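Long-range contacts in mialostatin (Ixodes ricinus, PDB 6ZTK), which inhibits cysteine cathepsins of the tick midgut, restraining their digestion of blood proteins, and several cathepsins of the host: residues Tyr60-Val64 / Gly96-Ser100; Thr87-Cys91 / Leu103-Thr108. All coordinates share one frame; numbering follows the deposited sequence.

In the fold
The chain runs from strand 34-36 through helix 41-52 into strand 60-74, then turns back along strand 78-92, its antiparallel neighbour in the sheet. It next leaves the sheet in the long connection to strand 113-122. Interaction 1 closes the larger loop, bringing 96-100 of this connection back to the start of strand 60-74; interaction 2 closes a shorter loop, of 11 residues, laying 103-108 against the end of strand 78-92, and includes a disulfide. Along the chain the two cross, since their segments alternate. In space they adjoin: Tyr-61 O approaches Ser-89 OG at 2.7 Å, and Val-97 packs on Leu-103. Together they tie the connection to two adjacent strands of the cystatin sheet.

Interaction 1. Residues Tyr60-Val64 / Gly96-Ser100; sequences YYDTV and GVEYS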
ATOM      1  N   TYR A  60     -14.321  -2.790   5.440  1.00 17.98           N
ATOM      2  CA  TYR A  60     -13.038  -3.116   6.060  1.00 16.36           C
ATOM      3  C   TYR A  60     -11.867  -2.480   5.318  1.00 16.04           C
ATOM      4  O   TYR A  60     -11.891  -2.445   4.065  1.00 16.99           O
ATOM      5  CB  TYR A  60     -12.788  -4.636   6.121  1.00 17.47           C
ATOM      6  CG  TYR A  60     -13.789  -5.415   6.921  1.00 19.00           C
ATOM      7  CD1 TYR A  60     -14.950  -5.914   6.354  1.00 22.12           C
ATOM      8  CD2 TYR A  60     -13.536  -5.630   8.245  1.00 20.31           C
ATOM      9  CE1 TYR A  60     -15.858  -6.637   7.112  1.00 25.59           C
ATOM     10  CE2 TYR A  60     -14.439  -6.360   9.019  1.00 22.11           C
ATOM     11  CZ  TYR A  60     -15.586  -6.862   8.446  1.00 25.11           C
ATOM     12  OH  TYR A  60     -16.450  -7.583   9.246  1.00 32.55           O
ATOM     13  N   TYR A  61     -10.845  -2.024   6.050  1.00 15.15           N
ATOM     14  CA  TYR A  61      -9.544  -1.765   5.419  1.00 14.71           C
ATOM     15  C   TYR A  61      -9.059  -3.014   4.670  1.00 16.31           C
ATOM     16  O   TYR A  61      -9.199  -4.142   5.194  1.00 16.28           O
ATOM     17  CB  TYR A  61      -8.474  -1.279   6.388  1.00 13.74           C
ATOM     18  CG  TYR A  61      -8.693   0.116   6.904  1.00 15.15           C
ATOM     19  CD1 TYR A  61      -8.437   1.216   6.110  1.00 14.78           C
ATOM     20  CD2 TYR A  61      -9.109   0.318   8.200  1.00 14.65           C
ATOM     21  CE1 TYR A  61      -8.602   2.512   6.607  1.00 14.59           C
ATOM     22  CE2 TYR A  61      -9.286   1.584   8.720  1.00 14.45           C
ATOM     23  CZ  TYR A  61      -9.045   2.688   7.903  1.00 15.51           C
ATOM     24  OH  TYR A  61      -9.255   3.965   8.401  1.00 16.28           O
ATOM     25  N   ASP A  62      -8.473  -2.810   3.486  1.00 15.16           N
ATOM     26  CA  ASP A  62      -7.537  -3.845   2.984  1.00 15.03           C
ATOM     27  C   ASP A  62      -6.273  -3.854   3.818  1.00 14.88           C
ATOM     28  O   ASP A  62      -5.899  -2.855   4.495  1.00 17.12           O
ATOM     29  CB  ASP A  62      -7.242  -3.614   1.505  1.00 16.70           C
ATOM     30  CG  ASP A  62      -8.443  -3.929   0.685  1.00 21.34           C
ATOM     31  OD1 ASP A  62      -9.212  -4.888   1.043  1.00 19.80           O
ATOM     32  OD2 ASP A  62      -8.652  -3.107  -0.282  1.00 27.20           O
ATOM     33  N   THR A  63      -5.466  -4.922   3.658  1.00 13.99           N
ATOM     34  CA  THR A  63      -4.107  -4.941   4.143  1.00 14.32           C
ATOM     35  C   THR A  63      -3.196  -5.567   3.087  1.00 13.41           C
ATOM     36  O   THR A  63      -3.723  -6.133   2.122  1.00 15.54           O
ATOM     37  CB  THR A  63      -3.985  -5.624   5.523  1.00 15.02           C
ATOM     38  OG1 THR A  63      -2.694  -5.366   6.047  1.00 17.36           O
ATOM     39  CG2 THR A  63      -4.224  -7.120   5.475  1.00 16.91           C
ATOM     40  N   VAL A  64      -1.925  -5.325   3.234  1.00 14.39           N
ATOM     41  CA  VAL A  64      -0.870  -5.815   2.293  1.00 14.23           C
ATOM     42  C   VAL A  64      -0.530  -7.263   2.618  1.00 14.60           C
ATOM     43  O   VAL A  64      -0.183  -7.558   3.821  1.00 17.37           O
ATOM     44  CB  VAL A  64       0.380  -4.956   2.345  1.00 15.59           C
ATOM     45  CG1 VAL A  64       1.376  -5.432   1.309  1.00 16.13           C
ATOM     46  CG2 VAL A  64       0.093  -3.482   2.118  1.00 15.72           C
ATOM     47  N   GLY A  96     -13.692   3.813  13.933  1.00 28.13           N
ATOM     48  CA  GLY A  96     -12.814   4.859  14.445  1.00 25.86           C
ATOM     49  C   GLY A  96     -11.403   4.300  14.696  1.00 26.12           C
ATOM     50  O   GLY A  96     -10.678   4.940  15.352  1.00 35.36           O
ATOM     51  N   VAL A  97     -11.138   3.063  14.263  1.00 26.20           N
ATOM     52  CA  VAL A  97      -9.813   2.392  14.448  1.00 30.05           C
ATOM     53  C   VAL A  97      -8.770   3.105  13.583  1.00 25.85           C
ATOM     54  O   VAL A  97      -9.045   3.388  12.469  1.00 30.33           O
ATOM     55  CB  VAL A  97      -9.871   0.882  14.107  1.00 30.87           C
ATOM     56  CG1 VAL A  97      -9.993   0.571  12.611  1.00 31.50           C
ATOM     57  CG2 VAL A  97      -8.661   0.160  14.655  1.00 34.73           C
ATOM     58  N   GLU A  98      -7.581   3.351  14.125  1.00 26.11           N
ATOM     59  CA  GLU A  98      -6.394   3.744  13.333  1.00 27.03           C
ATOM     60  C   GLU A  98      -5.873   2.499  12.598  1.00 23.76           C
ATOM     61  O   GLU A  98      -5.634   1.464  13.273  1.00 23.58           O
ATOM     62  CB  GLU A  98      -5.376   4.298  14.336  1.00 34.10           C
ATOM     63  CG  GLU A  98      -4.122   4.898  13.744  1.00 40.83           C
ATOM     64  CD  GLU A  98      -3.054   5.237  14.788  1.00 47.61           C
ATOM     65  OE1 GLU A  98      -3.381   5.324  16.006  1.00 52.38           O
ATOM     66  OE2 GLU A  98      -1.882   5.394  14.394  1.00 52.80           O
ATOM     67  N   TYR A  99      -5.619   2.573  11.275  1.00 19.66           N
ATOM     68  CA  TYR A  99      -5.022   1.426  10.546  1.00 18.63           C
ATOM     69  C   TYR A  99      -3.614   1.219  11.099  1.00 19.60           C
ATOM     70  O   TYR A  99      -2.846   2.199  11.209  1.00 19.57           O
ATOM     71  CB  TYR A  99      -4.961   1.675   9.030  1.00 16.87           C
ATOM     72  CG  TYR A  99      -4.289   0.555   8.268  1.00 15.37           C
ATOM     73  CD1 TYR A  99      -2.904   0.500   8.173  1.00 14.93           C
ATOM     74  CD2 TYR A  99      -5.031  -0.476   7.721  1.00 15.11           C
ATOM     75  CE1 TYR A  99      -2.259  -0.562   7.560  1.00 15.61           C
ATOM     76  CE2 TYR A  99      -4.399  -1.558   7.133  1.00 15.36           C
ATOM     77  CZ  TYR A  99      -3.022  -1.601   7.060  1.00 15.20           C
ATOM     78  OH  TYR A  99      -2.394  -2.646   6.447  1.00 17.78           O
ATOM     79  N   SER A 100      -3.246  -0.038  11.316  1.00 19.46           N
ATOM     80  CA  SER A 100      -1.843  -0.498  11.467  1.00 19.07           C
ATOM     81  C   SER A 100      -1.722  -1.922  10.941  1.00 17.96           C
ATOM     82  O   SER A 100      -2.728  -2.663  10.891  1.00 19.87           O
ATOM     83  CB  SER A 100      -1.392  -0.401  12.928  1.00 22.15           C
ATOM     84  OG  SER A 100      -1.968  -1.458  13.684  1.00 22.75           O
TER
HETATM   85  O   HOH W   1     -10.696   4.102  10.637  1.00 18.44           O
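Tyr-99 reaches across to Tyr-61 and Thr-63, and can be followed outward from CB. CB sits over the centre of the Tyr-61 ring, 4.2 Å from its centroid, in a CH-pi contact; CG, anti to the backbone N (chi1 177°), then carries the ring along toward Tyr-61 CB. The Tyr-99 ring turns its edge to that face, its plane at 72° to the other in a T-shaped pair. CD2 lies 3.8 Å from Tyr-61 CB. Farther out, CE2 passes 3.3 Å from Asp-62 O, a buried carbonyl for which the model offers no hydrogen-bond partner. At the tip, OH lies 2.8 Å from Thr-63 OG1 and is also hydrogen-bonded to His-48 ND1 of helix 41-52. At the far end of the contact, Val-97 CG1 meets the edge of the Tyr-61 ring, 4.1 Å from CE2. Tyr-61 OH donates to a water at 2.7 Å, which in turn donates to Val-97 O. Between 60-64 and 96-100 no backbone hydrogen bond forms; aromatic packing joins the strand to the loop between strands 78-92 and 113-122 of the cystatin domain, with hydroxyl contacts at the Tyr-99 end and a bridging water at the Tyr-61 end.

Interaction 2. Residues Thr87-Cys91 / Leu103-Thr108; sequences TQSTC and LCQPKT
Cys-91 and Cys-104 both turn SG away from their own carbonyl carbon and beside the backbone N (chi1 -76° and -56°), and the two sulfurs join at 2.1 Å. The C-S-S-C torsion of -90° is the relaxed value for a disulfide. With Cys-115–Cys-135 it makes up the pair expected of secreted type 2 cystatins. Leu-103 CG packs 3.9 Å from Cys-91 SG. Ser-89 OG accepts from Cys-91 N in an ST turn and is hydrogen-bonded to Tyr-61 O, so the hydroxyl spans the corner at Thr-90 and the neighbouring strand. Thr-90 N reaches Gln-105 O at 3.0 Å, and Lys-107 N gives Gln-88 O an almost straight bond of 2.9 Å. They flank a single beta bridge between Ser-89 and Pro-106. Beyond it, Thr-87 CG2 rests 3.6 Å from Pro-106 CB. Extended Gln-88 and Lys-107 run alongside each other, NE2 and NZ donating to one water. Another donates to Thr-87 OG1, also hydrogen-bonded to Lys-110 O, and to Gln-88 O, and accepts from Thr-108 N; a third bridges Thr-90 OG1 and Leu-103 O. A disulfide, two backbone bonds and three bridging waters thus together hold the irregular 103-108 loop to the strand.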
ATOM      1  N   THR A  87      -5.616  -8.034   0.555  1.00 14.58           N
ATOM      2  CA  THR A  87      -6.792  -8.842   0.922  1.00 16.05           C
ATOM      3  C   THR A  87      -7.532  -8.067   2.010  1.00 16.74           C
ATOM      4  O   THR A  87      -6.925  -7.158   2.591  1.00 16.64           O
ATOM      5  CB  THR A  87      -6.319 -10.229   1.389  1.00 17.84           C
ATOM      6  OG1 THR A  87      -7.430 -11.143   1.298  1.00 17.48           O
ATOM      7  CG2 THR A  87      -5.651 -10.199   2.719  1.00 16.22           C
ATOM      8  N   GLN A  88      -8.787  -8.430   2.233  1.00 15.56           N
ATOM      9  CA  GLN A  88      -9.612  -7.756   3.250  1.00 17.41           C
ATOM     10  C   GLN A  88      -8.956  -7.951   4.611  1.00 17.23           C
ATOM     11  O   GLN A  88      -8.569  -9.110   4.966  1.00 17.30           O
ATOM     12  CB  GLN A  88     -11.026  -8.318   3.205  1.00 17.97           C
ATOM     13  CG  GLN A  88     -12.019  -7.574   4.076  1.00 23.00           C
ATOM     14  CD  GLN A  88     -13.404  -8.168   3.906  1.00 25.76           C
ATOM     15  OE1 GLN A  88     -14.064  -7.944   2.874  1.00 33.40           O
ATOM     16  NE2 GLN A  88     -13.822  -8.928   4.892  1.00 30.30           N
ATOM     17  N   SER A  89      -8.831  -6.880   5.403  1.00 17.16           N
ATOM     18  CA  SER A  89      -8.349  -6.980   6.797  1.00 16.59           C
ATOM     19  C   SER A  89      -9.562  -7.171   7.714  1.00 17.41           C
ATOM     20  O   SER A  89     -10.698  -7.070   7.274  1.00 17.75           O
ATOM     21  CB  SER A  89      -7.558  -5.788   7.286  1.00 18.96           C
ATOM     22  OG  SER A  89      -8.432  -4.726   7.705  1.00 15.81           O
ATOM     23  N   THR A  90      -9.257  -7.401   8.978  1.00 17.90           N
ATOM     24  CA  THR A  90     -10.300  -7.514  10.035  1.00 18.80           C
ATOM     25  C   THR A  90     -10.680  -6.168  10.625  1.00 20.04           C
ATOM     26  O   THR A  90     -11.522  -6.176  11.542  1.00 21.27           O
ATOM     27  CB  THR A  90      -9.798  -8.442  11.138  1.00 18.94           C
ATOM     28  OG1 THR A  90      -8.601  -7.913  11.688  1.00 20.89           O
ATOM     29  CG2 THR A  90      -9.602  -9.842  10.586  1.00 23.76           C
ATOM     30  N   CYS A  91     -10.075  -5.073  10.200  1.00 18.36           N
ATOM     31  CA  CYS A  91     -10.339  -3.725  10.776  1.00 17.70           C
ATOM     32  C   CYS A  91     -11.534  -3.077  10.060  1.00 18.02           C
ATOM     33  O   CYS A  91     -11.445  -2.765   8.842  1.00 17.53           O
ATOM     34  CB  CYS A  91      -9.182  -2.786  10.618  1.00 19.28           C
ATOM     35  SG  CYS A  91      -7.802  -3.069  11.756  1.00 22.50           S
ATOM     36  N   LEU A 103      -2.536  -4.494  13.797  1.00 20.57           N
ATOM     37  CA  LEU A 103      -3.954  -4.697  14.165  1.00 19.17           C
ATOM     38  C   LEU A 103      -4.784  -5.213  12.982  1.00 19.06           C
ATOM     39  O   LEU A 103      -5.664  -6.070  13.137  1.00 20.39           O
ATOM     40  CB  LEU A 103      -4.481  -3.359  14.653  1.00 21.09           C
ATOM     41  CG  LEU A 103      -5.896  -3.385  15.172  1.00 21.50           C
ATOM     42  CD1 LEU A 103      -5.988  -4.351  16.374  1.00 23.57           C
ATOM     43  CD2 LEU A 103      -6.351  -2.016  15.540  1.00 25.17           C
ATOM     44  N   CYS A 104      -4.531  -4.658  11.785  1.00 17.03           N
ATOM     45  CA  CYS A 104      -5.392  -4.934  10.635  1.00 17.23           C
ATOM     46  C   CYS A 104      -4.880  -6.154   9.892  1.00 19.18           C
ATOM     47  O   CYS A 104      -4.398  -6.038   8.756  1.00 17.47           O
ATOM     48  CB  CYS A 104      -5.510  -3.715   9.761  1.00 16.80           C
ATOM     49  SG  CYS A 104      -6.128  -2.288  10.711  1.00 19.58           S
ATOM     50  N   GLN A 105      -4.903  -7.303  10.559  1.00 17.59           N
ATOM     51  CA  GLN A 105      -4.439  -8.554   9.926  1.00 18.05           C
ATOM     52  C   GLN A 105      -5.368  -8.997   8.832  1.00 15.10           C
ATOM     53  O   GLN A 105      -6.549  -8.700   8.804  1.00 16.30           O
ATOM     54  CB  GLN A 105      -4.361  -9.664  10.991  1.00 21.96           C
ATOM     55  CG  GLN A 105      -3.259  -9.364  11.980  1.00 20.81           C
ATOM     56  CD  GLN A 105      -1.894  -9.605  11.398  1.00 23.76           C
ATOM     57  OE1 GLN A 105      -1.635 -10.693  10.889  1.00 28.33           O
ATOM     58  NE2 GLN A 105      -1.042  -8.595  11.404  1.00 25.63           N
ATOM     59  N   PRO A 106      -4.883  -9.844   7.874  1.00 17.46           N
ATOM     60  CA  PRO A 106      -5.763 -10.383   6.858  1.00 20.32           C
ATOM     61  C   PRO A 106      -6.866 -11.257   7.446  1.00 20.29           C
ATOM     62  O   PRO A 106      -6.511 -12.092   8.355  1.00 23.92           O
ATOM     63  CB  PRO A 106      -4.845 -11.283   6.013  1.00 20.80           C
ATOM     64  CG  PRO A 106      -3.506 -10.930   6.374  1.00 20.78           C
ATOM     65  CD  PRO A 106      -3.496 -10.286   7.736  1.00 19.95           C
ATOM     66  N   LYS A 107      -8.080 -11.184   6.928  1.00 21.45           N
ATOM     67  CA  LYS A 107      -9.172 -12.114   7.326  1.00 21.28           C
ATOM     68  C   LYS A 107      -8.734 -13.505   6.863  1.00 25.47           C
ATOM     69  O   LYS A 107      -8.830 -14.467   7.666  1.00 26.21           O
ATOM     70  CB  LYS A 107     -10.524 -11.726   6.763  1.00 24.26           C
ATOM     71  CG  LYS A 107     -11.653 -12.676   7.143  1.00 29.83           C
ATOM     72  CD  LYS A 107     -12.964 -12.367   6.490  1.00 34.89           C
ATOM     73  CE  LYS A 107     -14.112 -13.102   7.158  1.00 38.01           C
ATOM     74  NZ  LYS A 107     -15.331 -13.026   6.325  1.00 45.22           N
ATOM     75  N   THR A 108      -8.234 -13.632   5.638  1.00 23.13           N
ATOM     76  CA  THR A 108      -7.700 -14.906   5.079  1.00 25.96           C
ATOM     77  C   THR A 108      -6.431 -14.595   4.303  1.00 28.28           C
ATOM     78  O   THR A 108      -6.280 -13.441   3.871  1.00 24.99           O
ATOM     79  CB  THR A 108      -8.735 -15.597   4.199  1.00 30.61           C
ATOM     80  OG1 THR A 108      -8.731 -14.941   2.928  1.00 37.17           O
ATOM     81  CG2 THR A 108     -10.119 -15.568   4.794  1.00 30.88           C
TER
HETATM   82  O   HOH W   2      -8.967 -11.505   3.689  1.00 21.25           O
HETATM   83  O   HOH W   3     -16.126 -10.190   6.034  1.00 46.47           O
HETATM   84  O   HOH W   4      -8.578  -6.061  13.627  1.00 26.08           O